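Local coordinates for type-2 ice-structuring protein (Brachyopsis rostratus, PDB 2ZIB) that binds to ice crystals and inhibits their growth, protecting fish blood from freezing in subzero sea water, at residues L8-G13 and Q19-S24; A36-K41 and S126-A131. One frame throughout, in Å; residues are numbered along the deposited sequence.

Contact 1. Residues L8-G13 and Q19-S24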
loop_
_atom_site.group_PDB
_atom_site.type_symbol
_atom_site.label_atom_id
_atom_site.label_comp_id
_atom_site.label_asym_id
_atom_site.label_seq_id
_atom_site.Cartn_x
_atom_site.Cartn_y
_atom_site.Cartn_z
ATOM N N LEU A 8 6.876 21.289 -4.060
ATOM C CA LEU A 8 5.913 20.290 -4.533
ATOM C C LEU A 8 4.559 20.503 -3.903
ATOM O O LEU A 8 4.438 20.984 -2.769
ATOM C CB LEU A 8 6.444 18.888 -4.257
ATOM C CG LEU A 8 7.678 18.488 -5.051
ATOM C CD1 LEU A 8 8.236 17.184 -4.444
ATOM C CD2 LEU A 8 7.350 18.302 -6.548
ATOM N N VAL A 9 3.517 20.099 -4.627
ATOM C CA VAL A 9 2.164 20.095 -4.066
ATOM C C VAL A 9 1.494 18.781 -4.384
ATOM O O VAL A 9 1.930 18.026 -5.263
ATOM C CB VAL A 9 1.264 21.284 -4.601
ATOM C CG1 VAL A 9 1.865 22.673 -4.265
ATOM C CG2 VAL A 9 0.954 21.183 -6.081
ATOM N N CYS A 10 0.413 18.546 -3.661
ATOM C CA CYS A 10 -0.447 17.412 -3.924
ATOM C C CYS A 10 -1.842 17.883 -4.283
ATOM O O CYS A 10 -2.261 18.913 -3.796
ATOM C CB CYS A 10 -0.526 16.455 -2.723
ATOM S SG CYS A 10 1.012 15.594 -2.375
ATOM N N PRO A 11 -2.588 17.100 -5.068
ATOM C CA PRO A 11 -3.980 17.457 -5.332
ATOM C C PRO A 11 -4.764 17.441 -4.010
ATOM O O PRO A 11 -4.458 16.693 -3.067
ATOM C CB PRO A 11 -4.499 16.323 -6.210
ATOM C CG PRO A 11 -3.283 15.703 -6.808
ATOM C CD PRO A 11 -2.207 15.854 -5.740
ATOM N N ALA A 12 -5.829 18.249 -3.959
ATOM C CA ALA A 12 -6.722 18.254 -2.814
ATOM C C ALA A 12 -7.156 16.855 -2.400
ATOM O O ALA A 12 -7.630 16.048 -3.202
ATOM C CB ALA A 12 -7.913 19.096 -3.128
ATOM N N GLY A 13 -7.025 16.599 -1.118
ATOM C CA GLY A 13 -7.406 15.305 -0.587
ATOM C C GLY A 13 -6.211 14.376 -0.413
ATOM O O GLY A 13 -6.329 13.416 0.337
ATOM N N GLN A 19 8.689 12.992 -2.363
ATOM C CA GLN A 19 8.323 13.279 -3.755
ATOM C C GLN A 19 6.953 12.657 -4.115
ATOM O O GLN A 19 6.613 12.567 -5.309
ATOM C CB GLN A 19 9.392 12.674 -4.664
ATOM C CG GLN A 19 10.822 13.220 -4.422
ATOM C CD GLN A 19 10.845 14.684 -4.709
ATOM O OE1 GLN A 19 11.020 15.496 -3.789
ATOM N NE2 GLN A 19 10.613 15.049 -5.980
ATOM N N ARG A 20 6.210 12.153 -3.118
ATOM C CA ARG A 20 4.967 11.402 -3.379
ATOM C C ARG A 20 3.778 12.008 -2.657
ATOM O O ARG A 20 3.928 12.663 -1.610
ATOM C CB ARG A 20 5.187 9.937 -2.958
ATOM C CG ARG A 20 6.348 9.255 -3.694
ATOM C CD ARG A 20 6.645 7.887 -3.103
ATOM N NE ARG A 20 5.617 6.926 -3.471
ATOM C CZ ARG A 20 5.492 5.727 -2.875
ATOM N NH1 ARG A 20 6.216 5.407 -1.808
ATOM N NH2 ARG A 20 4.567 4.881 -3.330
ATOM N N CYS A 21 2.594 11.711 -3.209
ATOM C CA CYS A 21 1.314 12.104 -2.621
ATOM C C CYS A 21 0.528 10.863 -2.263
ATOM O O CYS A 21 0.552 9.876 -3.019
ATOM C CB CYS A 21 0.492 12.929 -3.634
ATOM S SG CYS A 21 1.265 14.481 -4.051
ATOM N N PHE A 22 -0.137 10.914 -1.104
ATOM C CA PHE A 22 -0.839 9.749 -0.548
ATOM C C PHE A 22 -2.307 10.074 -0.341
ATOM O O PHE A 22 -2.665 11.183 0.052
ATOM C CB PHE A 22 -0.172 9.335 0.763
ATOM C CG PHE A 22 1.224 8.828 0.556
ATOM C CD1 PHE A 22 2.309 9.722 0.469
ATOM C CD2 PHE A 22 1.469 7.466 0.382
ATOM C CE1 PHE A 22 3.592 9.260 0.241
ATOM C CE2 PHE A 22 2.780 6.979 0.136
ATOM C CZ PHE A 22 3.837 7.883 0.083
ATOM N N TYR A 23 -3.150 9.091 -0.590
ATOM C CA TYR A 23 -4.599 9.204 -0.399
ATOM C C TYR A 23 -5.122 8.103 0.486
ATOM O O TYR A 23 -4.943 6.936 0.172
ATOM C CB TYR A 23 -5.289 9.131 -1.767
ATOM C CG TYR A 23 -6.785 9.346 -1.623
ATOM C CD1 TYR A 23 -7.274 10.621 -1.419
ATOM C CD2 TYR A 23 -7.678 8.292 -1.640
ATOM C CE1 TYR A 23 -8.637 10.845 -1.251
ATOM C CE2 TYR A 23 -9.063 8.469 -1.465
ATOM C CZ TYR A 23 -9.517 9.759 -1.250
ATOM O OH TYR A 23 -10.856 10.003 -1.069
ATOM N N SER A 24 -5.786 8.499 1.567
ATOM C CA SER A 24 -6.375 7.540 2.478
ATOM C C SER A 24 -7.817 7.282 2.048
ATOM O O SER A 24 -8.650 8.172 2.160
ATOM C CB SER A 24 -6.269 8.070 3.917
ATOM O OG SER A 24 -6.872 7.143 4.782
HETATM O O HOH W 1 -5.944 11.353 2.107
#
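C10 and C21 point their side chains at each other and close a disulfide between the irregular segment L8-G13 and segment Q19-S24, which is strand from R20 on. SG of C10 and SG of C21 lie 2.0 Å apart, and the C-S-S-C torsion of -93° sets the two CB-SG bonds nearly perpendicular. The two backbones run in almost the same direction, their end-to-end directions differing by only 3°, with 5.7 Å between CA of C10 and CA of C21; the connection across them here is covalent and by packing, not by strand pairing. CD of P11 rests against the sulfur of C21, at 4.1 Å from its SG.

At one end of the pair, the side chains of L8 and Q19 cross at about a right angle. Q19 starts out away from L8, but a bend at chi2 (-62°) brings its amide back, with OE1 3.3 Å from CD1 of L8. At the other end the ring of Y23, its CG anti to the backbone N, comes up alongside G13, whose carbonyl O meets it obliquely, 3.4 Å from CD1 of Y23. That same oxygen accepts a hydrogen bond from a water, which in turn accepts one from the backbone N of S24, so a single water bridges the segments. On the far side of the strand, CZ of F22 lies over one face of the R20 guanidinium, toward its rim, and NH1 of R20 makes a salt bridge to E53. An additional disulfide binding an N-terminal extension to the first hairpin in this way is characteristic of long-form C-type lectin domains.

Contact 2. Residues A36-K41 and S126-A131; sequences ANCVNK and SICAKA
C38, on helix 31-40, is joined to C128, on strand 124-131, by the disulfide that in the C-type lectin fold ties the first helix to the last long strand. The covalent link spans 2.0 Å between SG of C38 and SG of C128, with a C-S-S-C torsion of -80° and the CA atoms of C38 and C128 5.5 Å apart. Each sulfur lies anti to its own carbonyl carbon, and CB of either cysteine comes to 3.1 Å from SG of the other. The bridge is buried: L45 lies against C38, while W14 packs on C128.

Polar contact is concentrated at the C-terminal end of the helix. K41, the first residue to leave helical geometry, still gives its N-H to O of N37, and its own carbonyl is turned toward the strand. K130 reaches it from two residues beyond C128, on the strand face turned to the helix. Its ammonium also makes a cation-pi contact with W14, so the charge has both an oxygen and an aromatic partner. CG of K130 sits between the backbone N and the carbonyl carbon (chi1 59°), and beyond it the chain is extended to the point where NZ donates a hydrogen bond to O of K41 (2.8 Å), nearly in line with the carbonyl, at 168°.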
loop_
_atom_site.group_PDB
_atom_site.type_symbol
_atom_site.label_atom_id
_atom_site.label_comp_id
_atom_site.label_asym_id
_atom_site.label_seq_id
_atom_site.Cartn_x
_atom_site.Cartn_y
_atom_site.Cartn_z
ATOM N N ALA A 36 -7.925 -0.801 -8.326
ATOM C CA ALA A 36 -8.629 -0.152 -9.439
ATOM C C ALA A 36 -9.055 1.255 -9.087
ATOM O O ALA A 36 -8.999 2.179 -9.907
ATOM C CB ALA A 36 -9.837 -0.983 -9.824
ATOM N N ASN A 37 -9.485 1.467 -7.839
ATOM C CA ASN A 37 -9.862 2.773 -7.327
ATOM C C ASN A 37 -8.658 3.734 -7.390
ATOM O O ASN A 37 -8.744 4.860 -7.909
ATOM C CB ASN A 37 -10.395 2.575 -5.894
ATOM C CG ASN A 37 -10.922 3.840 -5.251
ATOM O OD1 ASN A 37 -10.443 4.193 -4.098
ATOM N ND2 ASN A 37 -11.834 4.475 -5.847
ATOM N N CYS A 38 -7.501 3.273 -6.919
ATOM C CA CYS A 38 -6.297 4.098 -6.972
ATOM C C CYS A 38 -5.918 4.425 -8.416
ATOM O O CYS A 38 -5.518 5.577 -8.701
ATOM C CB CYS A 38 -5.120 3.391 -6.295
ATOM S SG CYS A 38 -5.289 3.138 -4.521
ATOM N N VAL A 39 -6.060 3.466 -9.342
ATOM C CA VAL A 39 -5.752 3.723 -10.754
ATOM C C VAL A 39 -6.720 4.762 -11.323
ATOM O O VAL A 39 -6.298 5.694 -12.031
ATOM C CB VAL A 39 -5.774 2.393 -11.564
ATOM C CG1 VAL A 39 -5.693 2.641 -13.098
ATOM C CG2 VAL A 39 -4.608 1.498 -11.141
ATOM N N ASN A 40 -8.023 4.680 -11.004
ATOM C CA ASN A 40 -8.948 5.704 -11.466
ATOM C C ASN A 40 -8.535 7.084 -10.982
ATOM O O ASN A 40 -8.742 8.085 -11.679
ATOM C CB ASN A 40 -10.376 5.398 -10.947
ATOM C CG ASN A 40 -11.062 4.311 -11.720
ATOM O OD1 ASN A 40 -10.731 4.023 -12.882
ATOM N ND2 ASN A 40 -12.039 3.650 -11.070
ATOM N N LYS A 41 -7.919 7.134 -9.799
ATOM C CA LYS A 41 -7.483 8.384 -9.168
ATOM C C LYS A 41 -6.077 8.778 -9.580
ATOM O O LYS A 41 -5.557 9.749 -9.035
ATOM C CB LYS A 41 -7.570 8.266 -7.636
ATOM C CG LYS A 41 -8.994 8.098 -7.111
ATOM C CD LYS A 41 -8.955 7.875 -5.574
ATOM C CE LYS A 41 -10.294 7.538 -5.015
ATOM N NZ LYS A 41 -11.369 8.460 -5.356
ATOM N N SER A 126 -7.801 1.472 2.418
ATOM C CA SER A 126 -6.597 1.354 1.607
ATOM C C SER A 126 -5.901 2.682 1.532
ATOM O O SER A 126 -6.441 3.734 1.913
ATOM C CB SER A 126 -6.973 0.816 0.224
ATOM O OG SER A 126 -7.955 1.663 -0.420
ATOM N N ILE A 127 -4.720 2.661 0.953
ATOM C CA ILE A 127 -3.927 3.878 0.745
ATOM C C ILE A 127 -3.344 3.866 -0.647
ATOM O O ILE A 127 -2.740 2.858 -1.089
ATOM C CB ILE A 127 -2.869 4.100 1.836
ATOM C CG1 ILE A 127 -2.154 5.438 1.680
ATOM C CG2 ILE A 127 -1.991 2.953 1.963
ATOM C CD1 ILE A 127 -2.296 6.365 2.919
ATOM N N CYS A 128 -3.579 4.978 -1.369
ATOM C CA CYS A 128 -3.012 5.145 -2.713
ATOM C C CYS A 128 -1.821 6.074 -2.673
ATOM O O CYS A 128 -1.692 6.895 -1.757
ATOM C CB CYS A 128 -4.035 5.800 -3.666
ATOM S SG CYS A 128 -5.672 4.996 -3.747
ATOM N N ALA A 129 -0.974 5.984 -3.705
ATOM C CA ALA A 129 0.119 6.933 -3.879
ATOM C C ALA A 129 0.282 7.275 -5.351
ATOM O O ALA A 129 -0.091 6.488 -6.235
ATOM C CB ALA A 129 1.416 6.353 -3.327
ATOM N N LYS A 130 0.883 8.446 -5.589
ATOM C CA LYS A 130 1.290 8.845 -6.947
ATOM C C LYS A 130 2.330 9.959 -6.788
ATOM O O LYS A 130 2.520 10.510 -5.688
ATOM C CB LYS A 130 0.120 9.340 -7.809
ATOM C CG LYS A 130 -0.658 10.563 -7.254
ATOM C CD LYS A 130 -1.936 10.775 -8.063
ATOM C CE LYS A 130 -2.761 11.915 -7.529
ATOM N NZ LYS A 130 -4.052 12.032 -8.307
ATOM N N ALA A 131 3.027 10.284 -7.878
ATOM C CA ALA A 131 4.035 11.342 -7.816
ATOM C C ALA A 131 3.423 12.687 -7.465
ATOM O O ALA A 131 2.302 13.030 -7.901
ATOM C CB ALA A 131 4.715 11.441 -9.143
#

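From the N terminus, contact 1 closes first: residues 19-24 return alongside 8-13 after a short loop containing strand 15-17. The chain then passes through strand 20-26 into helix 31-40, where contact 2 begins; it closes some 85 residues later, when strand 124-131 returns past that helix. The loops are therefore in series, neither enclosing the other. They are joined through the sheet, since strands 20-26 and 124-131 are antiparallel neighbours: C21 N probably donates a hydrogen bond to K130 O, and C128 N to Y23 O, each at 2.8 Å. Together the contacts tie the N-terminal segment to strand 20-26 and the first helix to strand 124-131, two neighbouring strands of one sheet.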